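Local coordinates for amidohydrolase family protein (Acinetobacter baumannii, PDB 4I6K) that probably hydrolyses 2-pyrone-4,6-dicarboxylate or a related lactone, as a barrel enzyme of the amidohydrolase family, at residues Q83-A88 with Q117-V122; A53-F58 with Q90-R95; G182-D185 with G189-D192; Y215-T220 with N225-A230; W151-H156 with P167-Y172. All blocks are in the same frame, centred on the assembly; numbering follows the deposited sequence.

Contact 1 of 5, residues Q83-A88 with Q117-V122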
# COMPACT_ATOMS: atom_id res chain seq x y z
N GLN A 83 -4.72 16.84 1.04
CA GLN A 83 -4.49 17.72 2.18
C GLN A 83 -4.58 17.11 3.58
O GLN A 83 -3.77 17.42 4.42
CB GLN A 83 -5.41 18.92 2.11
CG GLN A 83 -4.87 20.03 1.26
CD GLN A 83 -3.58 20.57 1.77
OE1 GLN A 83 -3.44 20.86 2.95
NE2 GLN A 83 -2.61 20.70 0.89
N ALA A 84 -5.56 16.27 3.83
CA ALA A 84 -5.64 15.65 5.16
C ALA A 84 -4.34 14.90 5.50
O ALA A 84 -3.77 15.09 6.57
CB ALA A 84 -6.82 14.71 5.25
N MET A 85 -3.89 14.07 4.56
CA MET A 85 -2.63 13.35 4.71
C MET A 85 -1.41 14.27 4.84
O MET A 85 -0.53 14.03 5.67
CB MET A 85 -2.43 12.40 3.52
CG MET A 85 -1.15 11.60 3.62
SD MET A 85 -0.92 10.47 2.25
CE MET A 85 -0.84 11.62 0.88
N LEU A 86 -1.36 15.30 4.00
CA LEU A 86 -0.27 16.27 4.07
C LEU A 86 -0.16 16.96 5.44
O LEU A 86 0.95 17.14 5.97
CB LEU A 86 -0.41 17.30 2.95
CG LEU A 86 -0.05 16.75 1.56
CD1 LEU A 86 -0.38 17.75 0.47
CD2 LEU A 86 1.44 16.35 1.51
N ASN A 87 -1.30 17.34 6.01
CA ASN A 87 -1.32 17.96 7.34
C ASN A 87 -0.87 17.01 8.45
O ASN A 87 -0.17 17.42 9.38
CB ASN A 87 -2.70 18.53 7.65
CG ASN A 87 -3.04 19.75 6.80
OD1 ASN A 87 -2.35 20.77 6.86
ND2 ASN A 87 -4.09 19.64 6.00
N ALA A 88 -1.25 15.75 8.33
CA ALA A 88 -0.89 14.74 9.32
C ALA A 88 0.61 14.51 9.34
O ALA A 88 1.21 14.38 10.40
CB ALA A 88 -1.63 13.43 9.04
N GLN A 117 7.10 17.72 0.81
CA GLN A 117 6.23 17.65 1.98
C GLN A 117 6.17 16.23 2.55
O GLN A 117 5.29 15.90 3.36
CB GLN A 117 4.83 18.13 1.61
CG GLN A 117 4.81 19.52 1.03
CD GLN A 117 3.40 19.98 0.71
OE1 GLN A 117 2.57 20.12 1.61
NE2 GLN A 117 3.12 20.20 -0.57
N GLY A 118 7.11 15.39 2.13
CA GLY A 118 7.24 14.04 2.68
C GLY A 118 6.48 12.96 1.93
O GLY A 118 6.34 11.86 2.44
N ILE A 119 5.99 13.28 0.73
CA ILE A 119 5.37 12.31 -0.18
C ILE A 119 6.45 11.59 -0.99
O ILE A 119 7.32 12.25 -1.56
CB ILE A 119 4.41 12.99 -1.17
CG1 ILE A 119 3.28 13.72 -0.43
CG2 ILE A 119 3.89 11.97 -2.19
CD1 ILE A 119 2.55 12.85 0.60
N VAL A 120 6.39 10.26 -1.04
CA VAL A 120 7.50 9.45 -1.57
C VAL A 120 7.06 8.47 -2.66
O VAL A 120 7.83 7.60 -3.08
CB VAL A 120 8.22 8.65 -0.45
CG1 VAL A 120 8.92 9.59 0.51
CG2 VAL A 120 7.24 7.74 0.30
N GLY A 121 5.82 8.60 -3.11
CA GLY A 121 5.29 7.74 -4.16
C GLY A 121 3.86 8.15 -4.48
O GLY A 121 3.32 9.07 -3.87
N VAL A 122 3.26 7.49 -5.46
CA VAL A 122 1.88 7.74 -5.81
C VAL A 122 1.18 6.39 -5.91
O VAL A 122 1.84 5.37 -6.09
CB VAL A 122 1.77 8.46 -7.17
CG1 VAL A 122 2.29 9.88 -7.06
CG2 VAL A 122 2.55 7.70 -8.23
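Leu86 and Met85 of helix 83-91 lean against Gln117 and Ile119, where the chain enters strand 119-125. This is helix-on-sheet packing on the outside of a (beta/alpha)8 barrel, the fold of the amidohydrolase family. Leu86 does most of the work. Its side chain lies roughly perpendicular to both Gln117 and Ile119, and the CD2 branch fits between them, with Leu86 CD2 3.8 Å from Gln117 CB and also 3.8 Å from Ile119 CG1. Gln117 has its CG beside its own backbone N (chi1 -56°) and runs out straight from there, which carries the amide past the end of the leucine; Gln117 OE1 stands 4.0 Å from Leu86 CD1, a plain van der Waals contact. The other end of that amide, Gln117 NE2, makes a weak hydrogen bond back to the carbonyl O of Asn113.

Met85 approaches Ile119 on a slant. Its chain is extended through chi1 and chi2 and bends only at the last torsion (chi3 62°), swinging the terminal methyl over to the isoleucine. Leu114 of helix 108-115 touches both Leu86 and Ile119, so a second helix closes over the same apolar patch, while Leu72 of strand 69-73 touches Met85. Ile119 CD1 is shared by the two helix side chains: it lies 3.8 Å from Leu86 CD2 and 3.6 Å from Met85 CE.

Contact 2 of 5, residues A53-F58 with Q90-R95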
# COMPACT_ATOMS: atom_id res chain seq x y z
N ALA A 53 -10.79 9.37 11.70
CA ALA A 53 -9.56 8.57 11.75
C ALA A 53 -8.34 9.49 11.83
O ALA A 53 -7.75 9.83 10.81
CB ALA A 53 -9.46 7.64 10.52
N THR A 54 -7.97 9.89 13.05
CA THR A 54 -7.01 10.97 13.28
C THR A 54 -5.56 10.50 13.36
O THR A 54 -5.29 9.35 13.73
CB THR A 54 -7.30 11.72 14.59
OG1 THR A 54 -7.18 10.81 15.69
CG2 THR A 54 -8.70 12.30 14.58
N VAL A 55 -4.63 11.41 13.04
CA VAL A 55 -3.21 11.10 13.17
C VAL A 55 -2.99 10.72 14.61
O VAL A 55 -2.25 9.78 14.93
CB VAL A 55 -2.32 12.29 12.87
CG1 VAL A 55 -0.95 11.80 12.43
CG2 VAL A 55 -2.94 13.15 11.81
N GLN A 56 -3.64 11.48 15.47
CA GLN A 56 -3.57 11.26 16.90
C GLN A 56 -3.86 9.79 17.22
O GLN A 56 -3.04 9.10 17.80
CB GLN A 56 -4.58 12.19 17.59
CG GLN A 56 -4.80 11.92 19.07
CD GLN A 56 -3.65 12.42 19.91
OE1 GLN A 56 -3.52 12.07 21.09
NE2 GLN A 56 -2.79 13.24 19.31
N SER A 57 -5.04 9.33 16.82
CA SER A 57 -5.39 7.94 17.04
C SER A 57 -4.34 7.00 16.43
O SER A 57 -3.93 6.02 17.05
CB SER A 57 -6.78 7.64 16.47
OG SER A 57 -7.20 6.34 16.82
N PHE A 58 -3.89 7.32 15.22
CA PHE A 58 -2.93 6.47 14.53
C PHE A 58 -1.56 6.42 15.22
O PHE A 58 -1.02 5.33 15.44
CB PHE A 58 -2.79 6.88 13.07
CG PHE A 58 -1.76 6.09 12.32
CD1 PHE A 58 -1.83 4.71 12.28
CD2 PHE A 58 -0.72 6.72 11.66
CE1 PHE A 58 -0.88 3.98 11.60
CE2 PHE A 58 0.24 6.00 10.97
CZ PHE A 58 0.16 4.63 10.94
N GLN A 90 3.03 16.62 8.31
CA GLN A 90 3.64 17.81 8.91
C GLN A 90 3.66 17.79 10.43
O GLN A 90 4.62 18.26 11.04
CB GLN A 90 2.93 19.08 8.42
CG GLN A 90 3.40 19.54 7.06
CD GLN A 90 2.28 20.15 6.24
OE1 GLN A 90 1.42 20.86 6.76
NE2 GLN A 90 2.29 19.86 4.93
N GLN A 91 2.61 17.25 11.04
CA GLN A 91 2.58 17.16 12.50
C GLN A 91 3.60 16.18 13.05
O GLN A 91 4.14 16.40 14.13
CB GLN A 91 1.20 16.75 12.98
CG GLN A 91 0.15 17.77 12.66
CD GLN A 91 -1.18 17.36 13.20
OE1 GLN A 91 -2.22 17.62 12.59
NE2 GLN A 91 -1.17 16.71 14.36
N TYR A 92 3.85 15.09 12.31
CA TYR A 92 4.82 14.10 12.76
C TYR A 92 5.83 13.74 11.68
O TYR A 92 6.01 12.56 11.35
CB TYR A 92 4.13 12.83 13.23
CG TYR A 92 3.15 13.05 14.36
CD1 TYR A 92 1.82 13.40 14.10
CD2 TYR A 92 3.54 12.90 15.69
CE1 TYR A 92 0.92 13.59 15.12
CE2 TYR A 92 2.64 13.10 16.73
CZ TYR A 92 1.33 13.44 16.44
OH TYR A 92 0.43 13.63 17.46
N PRO A 93 6.53 14.76 11.17
CA PRO A 93 7.40 14.67 10.00
C PRO A 93 8.54 13.69 10.24
O PRO A 93 9.18 13.23 9.30
CB PRO A 93 7.94 16.09 9.87
CG PRO A 93 7.94 16.60 11.28
CD PRO A 93 6.69 16.03 11.89
N ASP A 94 8.79 13.39 11.50
CA ASP A 94 9.91 12.53 11.88
C ASP A 94 9.49 11.06 11.91
O ASP A 94 10.33 10.17 11.96
CB ASP A 94 10.48 12.98 13.23
CG ASP A 94 9.41 13.08 14.34
OD1 ASP A 94 8.23 13.43 14.07
OD2 ASP A 94 9.76 12.79 15.51
N ARG A 95 8.19 10.81 11.86
CA ARG A 95 7.68 9.45 11.98
C ARG A 95 6.86 9.01 10.77
O ARG A 95 6.69 7.81 10.54
CB ARG A 95 6.87 9.30 13.27
CG ARG A 95 7.67 9.68 14.51
CD ARG A 95 6.91 9.42 15.78
NE ARG A 95 6.66 8.00 16.00
CZ ARG A 95 5.85 7.55 16.95
NH1 ARG A 95 5.23 8.42 17.74
NH2 ARG A 95 5.64 6.24 17.11
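Val55 meets the ring of Tyr92 through one methyl: Val55 CG1 is 3.6 Å from Tyr92 CD1, and the neighbouring ring atom Tyr92 CE1 is 3.7 Å from the same carbon. The two side chains run past each other in opposite senses, and the valine methyl lies against the CD1-CE1 side of the ring, short of the hydroxyl. Gln56 comes up to that hydroxyl, its chain folding at chi2 (75°) and its amide turned 51° from the ring plane, with Gln56 NE2 3.7 Å from Tyr92 OH, a loose contact.

One step outward, both partners stand at helix ends. Thr54 is the N-cap of helix 55-64: Ser57 N donates to Thr54 OG1 over 2.8 Å in a fairly straight bond (166°), fixing the first turn that carries Val55 and Gln56. Tyr92 is where the chain leaves helix 83-91, and the turn after it is closed by Arg95 N bonding to Tyr92 O at 2.8 Å.

The contact thus joins the start of one barrel helix to the finish of the next, at the protein surface. Ile59 of helix 55-64 also touches Tyr92, Leu96 of strand 96-100 touches Val55, and Arg95 forms a salt bridge with Asp63 back on helix 55-64.

Contact 3 of 5, residues G182-D185 with G189-D192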
# COMPACT_ATOMS: atom_id res chain seq x y z
N GLY A 182 -1.52 -8.57 -3.12
CA GLY A 182 -1.92 -8.57 -4.53
C GLY A 182 -3.39 -8.88 -4.69
O GLY A 182 -3.85 -9.25 -5.77
N ARG A 183 -4.14 -8.73 -3.59
CA ARG A 183 -5.61 -8.85 -3.61
C ARG A 183 -6.12 -10.12 -4.27
O ARG A 183 -6.98 -10.08 -5.15
CB ARG A 183 -6.27 -7.62 -4.24
CG ARG A 183 -6.24 -6.36 -3.35
CD ARG A 183 -6.92 -6.60 -2.00
NE ARG A 183 -8.34 -6.94 -2.17
CZ ARG A 183 -9.32 -6.04 -2.21
NH1 ARG A 183 -9.06 -4.75 -2.08
NH2 ARG A 183 -10.58 -6.43 -2.37
N VAL A 184 -5.57 -11.25 -3.83
CA VAL A 184 -5.96 -12.55 -4.34
C VAL A 184 -7.48 -12.59 -4.47
O VAL A 184 -8.18 -12.11 -3.58
CB VAL A 184 -5.48 -13.68 -3.40
CG1 VAL A 184 -5.80 -15.05 -3.97
CG2 VAL A 184 -3.98 -13.54 -3.12
N ASP A 185 -7.99 -13.11 -5.59
CA ASP A 185 -9.45 -13.18 -5.72
C ASP A 185 -10.07 -13.99 -4.60
O ASP A 185 -9.63 -15.10 -4.28
CB ASP A 185 -9.90 -13.79 -7.05
CG ASP A 185 -11.40 -13.66 -7.24
OD1 ASP A 185 -11.90 -12.51 -7.20
OD2 ASP A 185 -12.09 -14.68 -7.41
N GLY A 189 -9.05 -17.59 -5.88
CA GLY A 189 -7.93 -17.94 -4.99
C GLY A 189 -6.53 -17.89 -5.60
O GLY A 189 -6.29 -17.24 -6.63
N ILE A 190 -5.62 -18.59 -4.94
CA ILE A 190 -4.22 -18.67 -5.34
C ILE A 190 -4.04 -19.22 -6.74
O ILE A 190 -3.26 -18.69 -7.53
CB ILE A 190 -3.42 -19.56 -4.35
CG1 ILE A 190 -3.47 -18.97 -2.94
CG2 ILE A 190 -1.98 -19.74 -4.81
CD1 ILE A 190 -2.69 -17.70 -2.78
N GLU A 191 -4.76 -20.30 -7.05
CA GLU A 191 -4.66 -20.96 -8.36
C GLU A 191 -5.32 -20.14 -9.46
O GLU A 191 -5.26 -20.49 -10.65
CB GLU A 191 -5.29 -22.35 -8.30
CG GLU A 191 -4.73 -23.26 -7.23
CD GLU A 191 -3.22 -23.42 -7.32
OE1 GLU A 191 -2.61 -22.93 -8.30
OE2 GLU A 191 -2.63 -24.04 -6.40
N ASP A 192 -5.96 -19.04 -9.10
CA ASP A 192 -6.47 -18.16 -10.13
C ASP A 192 -5.36 -17.87 -11.17
O ASP A 192 -4.33 -17.28 -10.84
CB ASP A 192 -6.94 -16.86 -9.49
CG ASP A 192 -7.37 -15.86 -10.50
OD1 ASP A 192 -7.81 -14.77 -10.09
OD2 ASP A 192 -7.27 -16.16 -11.70
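Asp185 and Gly189 are joined by a backbone hydrogen bond that closes a five-residue alpha-turn, and a type I beta turn follows directly from Gly189 to Asp192. Both turns belong to the loop that carries the chain from strand 176-178 to helix 193-201 of the (beta/alpha)8 barrel. The bond from Gly189 N to Asp185 O is 3.0 Å long and bent (140° at the hydrogen), with the donor sitting above the carbonyl plane. Gly189 has a positive phi (65°), a conformation that glycine takes readily.

Val184 leans its side chain on the start of the second turn. With CG1 swung opposite its backbone N (chi1 -176°), that methyl presses on the peptide group after Gly189: Val184 CG1 is 3.4 Å from Gly189 C. Further on it meets the end of the isoleucine, with Val184 CG1 4.3 Å from Ile190 CD1. Tyr195 of helix 193-201 touches both of these side chains, and so does helix 222-237.

The two aspartates turn their carboxylates to different main-chain N-H groups. Asp185 OD2 accepts from Lys188 N inside the alpha-turn, while Asp192, the N-cap of helix 193-201, uses OD2 to accept from Asp194 N. The other oxygen, Asp192 OD1, rests 3.8 Å from Asp185 CB.

Contact 4 of 5, residues Y215-T220 with N225-A230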
# COMPACT_ATOMS: atom_id res chain seq x y z
N TYR A 215 -7.51 -9.58 5.60
CA TYR A 215 -8.97 -9.65 5.70
C TYR A 215 -9.72 -9.13 4.47
O TYR A 215 -10.95 -9.18 4.44
CB TYR A 215 -9.48 -8.93 6.96
CG TYR A 215 -8.98 -7.51 7.05
CD1 TYR A 215 -7.87 -7.20 7.82
CD2 TYR A 215 -9.61 -6.48 6.33
CE1 TYR A 215 -7.39 -5.90 7.90
CE2 TYR A 215 -9.14 -5.17 6.41
CZ TYR A 215 -8.03 -4.90 7.20
OH TYR A 215 -7.55 -3.62 7.29
N ARG A 216 -9.00 -8.64 3.46
CA ARG A 216 -9.65 -8.27 2.19
C ARG A 216 -9.61 -9.42 1.19
O ARG A 216 -10.05 -9.32 0.04
CB ARG A 216 -9.02 -7.01 1.58
CG ARG A 216 -8.97 -5.84 2.55
CD ARG A 216 -8.71 -4.52 1.85
NE ARG A 216 -8.67 -3.41 2.79
CZ ARG A 216 -9.74 -2.76 3.23
NH1 ARG A 216 -9.61 -1.75 4.09
NH2 ARG A 216 -10.95 -3.11 2.81
N LEU A 217 -9.06 -10.54 1.65
CA LEU A 217 -8.88 -11.70 0.80
C LEU A 217 -10.10 -12.65 0.88
O LEU A 217 -10.19 -13.62 0.14
CB LEU A 217 -7.58 -12.43 1.17
CG LEU A 217 -6.27 -11.61 1.15
CD1 LEU A 217 -5.11 -12.43 1.71
CD2 LEU A 217 -5.94 -11.08 -0.26
N GLY A 218 -11.03 -12.35 1.78
CA GLY A 218 -12.22 -13.19 2.01
C GLY A 218 -12.57 -13.16 3.49
O GLY A 218 -11.95 -12.41 4.25
N ALA A 219 -13.54 -13.98 3.90
CA ALA A 219 -13.91 -14.06 5.33
C ALA A 219 -12.98 -14.97 6.15
O ALA A 219 -12.06 -15.60 5.60
CB ALA A 219 -15.37 -14.48 5.48
N THR A 220 -13.18 -15.04 7.46
CA THR A 220 -12.34 -15.91 8.29
C THR A 220 -12.91 -17.31 8.44
O THR A 220 -14.11 -17.52 8.22
CB THR A 220 -12.07 -15.34 9.73
OG1 THR A 220 -13.30 -14.98 10.35
CG2 THR A 220 -11.12 -14.15 9.70
N ASN A 225 -5.48 -18.12 5.87
CA ASN A 225 -4.78 -19.18 5.19
C ASN A 225 -4.29 -18.78 3.80
O ASN A 225 -3.16 -19.02 3.46
CB ASN A 225 -5.63 -20.43 5.13
CG ASN A 225 -4.84 -21.62 4.71
OD1 ASN A 225 -5.03 -22.16 3.64
ND2 ASN A 225 -3.89 -22.01 5.55
N ILE A 226 -5.16 -18.14 3.04
CA ILE A 226 -4.78 -17.52 1.78
C ILE A 226 -3.55 -16.65 2.03
O ILE A 226 -2.50 -16.87 1.43
CB ILE A 226 -5.92 -16.68 1.22
CG1 ILE A 226 -7.11 -17.59 0.93
CG2 ILE A 226 -5.47 -15.97 -0.05
CD1 ILE A 226 -6.72 -18.79 0.07
N ALA A 227 -3.67 -15.68 2.94
CA ALA A 227 -2.51 -14.85 3.30
C ALA A 227 -1.24 -15.69 3.56
O ALA A 227 -0.16 -15.38 3.07
CB ALA A 227 -2.85 -13.98 4.51
N GLN A 228 -1.39 -16.77 4.33
CA GLN A 228 -0.27 -17.66 4.65
C GLN A 228 0.35 -18.35 3.41
O GLN A 228 1.58 -18.49 3.30
CB GLN A 228 -0.74 -18.70 5.67
CG GLN A 228 0.16 -18.83 6.88
CD GLN A 228 -0.55 -19.52 8.04
OE1 GLN A 228 -0.22 -19.29 9.20
NE2 GLN A 228 -1.53 -20.36 7.72
N GLN A 229 -0.50 -18.81 2.49
CA GLN A 229 -0.03 -19.43 1.27
C GLN A 229 0.73 -18.42 0.40
O GLN A 229 1.82 -18.71 -0.11
CB GLN A 229 -1.21 -19.94 0.46
CG GLN A 229 -1.92 -21.14 1.04
CD GLN A 229 -2.89 -21.74 0.05
OE1 GLN A 229 -2.47 -22.27 -0.98
NE2 GLN A 229 -4.19 -21.63 0.34
N ALA A 230 0.13 -17.25 0.22
CA ALA A 230 0.73 -16.19 -0.59
C ALA A 230 2.10 -15.87 -0.04
O ALA A 230 3.07 -15.77 -0.78
CB ALA A 230 -0.16 -14.97 -0.61
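Leu217 sits in the beta-alpha loop that joins strand 207-210 to helix 222-237 of the barrel, and folds back onto the helix at Ile226 and Ala227. A single methyl makes the contact. Leu217 CD1 lies 3.8 Å from Ala227 N and 3.9 Å from Ala227 CB, so it rests on the helix backbone as much as on the side chain. On the Ile226 side the CG2 branch does the touching, with Leu217 CD1 4.0 Å from Ile226 CG2. Because Ile226 CG2 lies opposite the backbone N while CG1 lies beside that N, opposite the carbonyl carbon (chi1 -62°), the longer ethyl arm leads away from the leucine.

Just before Leu217 the loop turns polar. Arg216 has a ring carbon of Tyr215 over one guanidinium face, with Tyr215 CE2 3.9 Å above the plane and offset toward the rim of the group. The arginine forms a salt bridge with Asp248 and reaches the bound citrate, probably from the crystallisation liquor, through a weak hydrogen bond.

Gly218 O adds a polar tie to the same helix by accepting from Asn223 ND2. Leu217 itself meets Ile226 and Ala227 through apolar packing, which depends on close fit and sets no bond direction.

Contact 5 of 5, residues W151-H156 with P167-Y172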
# COMPACT_ATOMS: atom_id res chain seq x y z
N TRP A 151 10.58 8.33 -6.56
CA TRP A 151 9.33 7.95 -5.95
C TRP A 151 9.02 6.51 -6.29
O TRP A 151 9.49 6.00 -7.30
CB TRP A 151 8.23 8.83 -6.51
CG TRP A 151 8.03 10.03 -5.71
CD1 TRP A 151 8.80 10.46 -4.68
CD2 TRP A 151 6.98 11.00 -5.87
NE1 TRP A 151 8.30 11.64 -4.17
CE2 TRP A 151 7.18 11.99 -4.89
CE3 TRP A 151 5.89 11.11 -6.74
CZ2 TRP A 151 6.33 13.09 -4.76
CZ3 TRP A 151 5.04 12.20 -6.61
CH2 TRP A 151 5.27 13.18 -5.63
N GLN A 152 8.22 5.87 -5.46
CA GLN A 152 7.71 4.54 -5.78
C GLN A 152 6.33 4.66 -6.46
O GLN A 152 5.65 5.71 -6.38
CB GLN A 152 7.59 3.73 -4.50
CG GLN A 152 6.49 4.26 -3.57
CD GLN A 152 6.31 3.39 -2.35
OE1 GLN A 152 7.19 3.32 -1.50
NE2 GLN A 152 5.18 2.69 -2.27
N VAL A 153 5.92 3.60 -7.15
CA VAL A 153 4.54 3.47 -7.63
C VAL A 153 3.83 2.31 -6.90
O VAL A 153 4.22 1.15 -7.03
CB VAL A 153 4.47 3.26 -9.16
CG1 VAL A 153 3.05 2.95 -9.59
CG2 VAL A 153 5.00 4.48 -9.89
N GLU A 154 2.79 2.66 -6.14
CA GLU A 154 2.01 1.70 -5.35
C GLU A 154 0.74 1.29 -6.09
O GLU A 154 0.02 2.15 -6.63
CB GLU A 154 1.66 2.31 -3.98
CG GLU A 154 0.95 1.37 -3.00
CD GLU A 154 0.57 2.06 -1.68
OE1 GLU A 154 0.71 3.30 -1.58
OE2 GLU A 154 0.14 1.36 -0.75
N LEU A 155 0.45 -0.01 -6.11
CA LEU A 155 -0.76 -0.50 -6.78
C LEU A 155 -1.72 -1.15 -5.80
O LEU A 155 -1.34 -1.96 -4.96
CB LEU A 155 -0.42 -1.53 -7.87
CG LEU A 155 0.73 -1.17 -8.82
CD1 LEU A 155 0.94 -2.26 -9.88
CD2 LEU A 155 0.48 0.19 -9.46
N HIS A 156 -2.99 -0.78 -5.92
CA HIS A 156 -4.04 -1.54 -5.29
C HIS A 156 -4.99 -1.91 -6.40
O HIS A 156 -5.63 -1.05 -7.00
CB HIS A 156 -4.74 -0.72 -4.22
CG HIS A 156 -5.74 -1.52 -3.44
ND1 HIS A 156 -7.04 -1.10 -3.24
CD2 HIS A 156 -5.64 -2.73 -2.84
CE1 HIS A 156 -7.68 -2.00 -2.53
NE2 HIS A 156 -6.86 -3.00 -2.28
N PRO A 167 3.74 -5.38 -16.68
CA PRO A 167 4.51 -5.36 -17.92
C PRO A 167 4.83 -3.94 -18.38
O PRO A 167 5.93 -3.70 -18.85
CB PRO A 167 3.57 -6.05 -18.92
CG PRO A 167 2.85 -7.03 -18.10
CD PRO A 167 2.60 -6.32 -16.77
N GLN A 168 3.89 -3.02 -18.25
CA GLN A 168 4.13 -1.62 -18.61
C GLN A 168 5.10 -0.92 -17.65
O GLN A 168 5.97 -0.12 -18.05
CB GLN A 168 2.81 -0.86 -18.68
CG GLN A 168 2.17 -0.98 -20.04
CD GLN A 168 0.66 -1.10 -19.99
OE1 GLN A 168 0.04 -1.52 -20.97
NE2 GLN A 168 0.07 -0.74 -18.86
N LEU A 169 4.95 -1.25 -16.37
CA LEU A 169 5.79 -0.66 -15.35
C LEU A 169 7.21 -1.24 -15.41
O LEU A 169 8.16 -0.65 -14.90
CB LEU A 169 5.13 -0.82 -13.97
CG LEU A 169 3.75 -0.13 -13.87
CD1 LEU A 169 3.09 -0.32 -12.50
CD2 LEU A 169 3.85 1.34 -14.18
N ASN A 170 7.37 -2.39 -16.09
CA ASN A 170 8.70 -2.99 -16.26
C ASN A 170 9.72 -2.04 -16.86
O ASN A 170 10.93 -2.24 -16.72
CB ASN A 170 8.62 -4.24 -17.14
CG ASN A 170 8.33 -5.47 -16.35
OD1 ASN A 170 8.10 -5.40 -15.16
ND2 ASN A 170 8.36 -6.62 -17.01
N GLU A 171 9.22 -1.01 -17.54
CA GLU A 171 10.05 -0.10 -18.32
C GLU A 171 10.64 1.09 -17.56
O GLU A 171 11.23 1.98 -18.16
CB GLU A 171 9.24 0.43 -19.50
CG GLU A 171 8.58 -0.65 -20.31
CD GLU A 171 8.05 -0.13 -21.63
OE1 GLU A 171 7.83 -0.95 -22.54
OE2 GLU A 171 7.87 1.11 -21.74
N TYR A 172 10.47 1.11 -16.24
CA TYR A 172 10.90 2.25 -15.45
C TYR A 172 11.72 1.74 -14.30
O TYR A 172 11.53 0.63 -13.84
CB TYR A 172 9.68 3.00 -14.90
CG TYR A 172 8.75 3.48 -15.97
CD1 TYR A 172 8.83 4.78 -16.44
CD2 TYR A 172 7.79 2.63 -16.51
CE1 TYR A 172 7.98 5.23 -17.44
CE2 TYR A 172 6.92 3.08 -17.51
CZ TYR A 172 7.03 4.38 -17.97
OH TYR A 172 6.19 4.84 -18.96
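Val153 and Leu155 of strand 152-156 face Leu169 of helix 159-169. The three belong to a beta-alpha-beta unit of the (beta/alpha)8 barrel, strand 152-156, helix 159-169 and strand 176-178, and their apolar groups fill the layer between barrel wall and outer helix. Near the start of the segment, Gln152 is bonded through its backbone to Val120 and Val122 of strand 119-125, which places the strand in the sheet.

Val153 is the first to turn to the helix. It brings CG1 to the leucine at the longer end of the packing range, with Val153 CG1 4.4 Å from Leu169 CD1. A valine has little length to offer, so this is the lighter of the two contacts that the strand makes with Leu169. Glu154, the next residue, takes no part in the packing; its carboxylate forms a salt bridge with Lys210 of strand 207-210.

Leu155 points to the helix again, with Leu124 of strand 119-125 and Val176 of strand 176-178 touching it; Val176 touches Leu169 as well, so the strand that closes the unit shares in the same apolar layer.

Leu155 and Leu169 reach for each other tip to tip. Each holds CG opposite its carbonyl carbon (chi1 -45° and -61°), which sends the two isobutyl ends toward each other. One methyl meets both branches of the other leucine: Leu169 CD1 is 3.9 Å from Leu155 CD1 and 4.0 Å from Leu155 CD2.

Contacts 1 and 2 share helix 83-91, their centres 11 Å apart, and their segments alternate along the chain, so the two tie neighbouring helices and strand 119-125 together. Contact 5 comes next, its centre 19 Å from that of contact 1, which it touches through probable backbone hydrogen bonds because strands 119-125 and 152-156 are neighbours in the parallel sheet; it also touches contact 3, where His156 meets Arg183. Contact 3 lies in one beta-alpha loop and contact 4 joins the next such loop to helix 222-237; their centres are 9 Å apart, and about 30 Å from contact 1 across the chain's centre. Each contact is local, joining parts close together round the barrel.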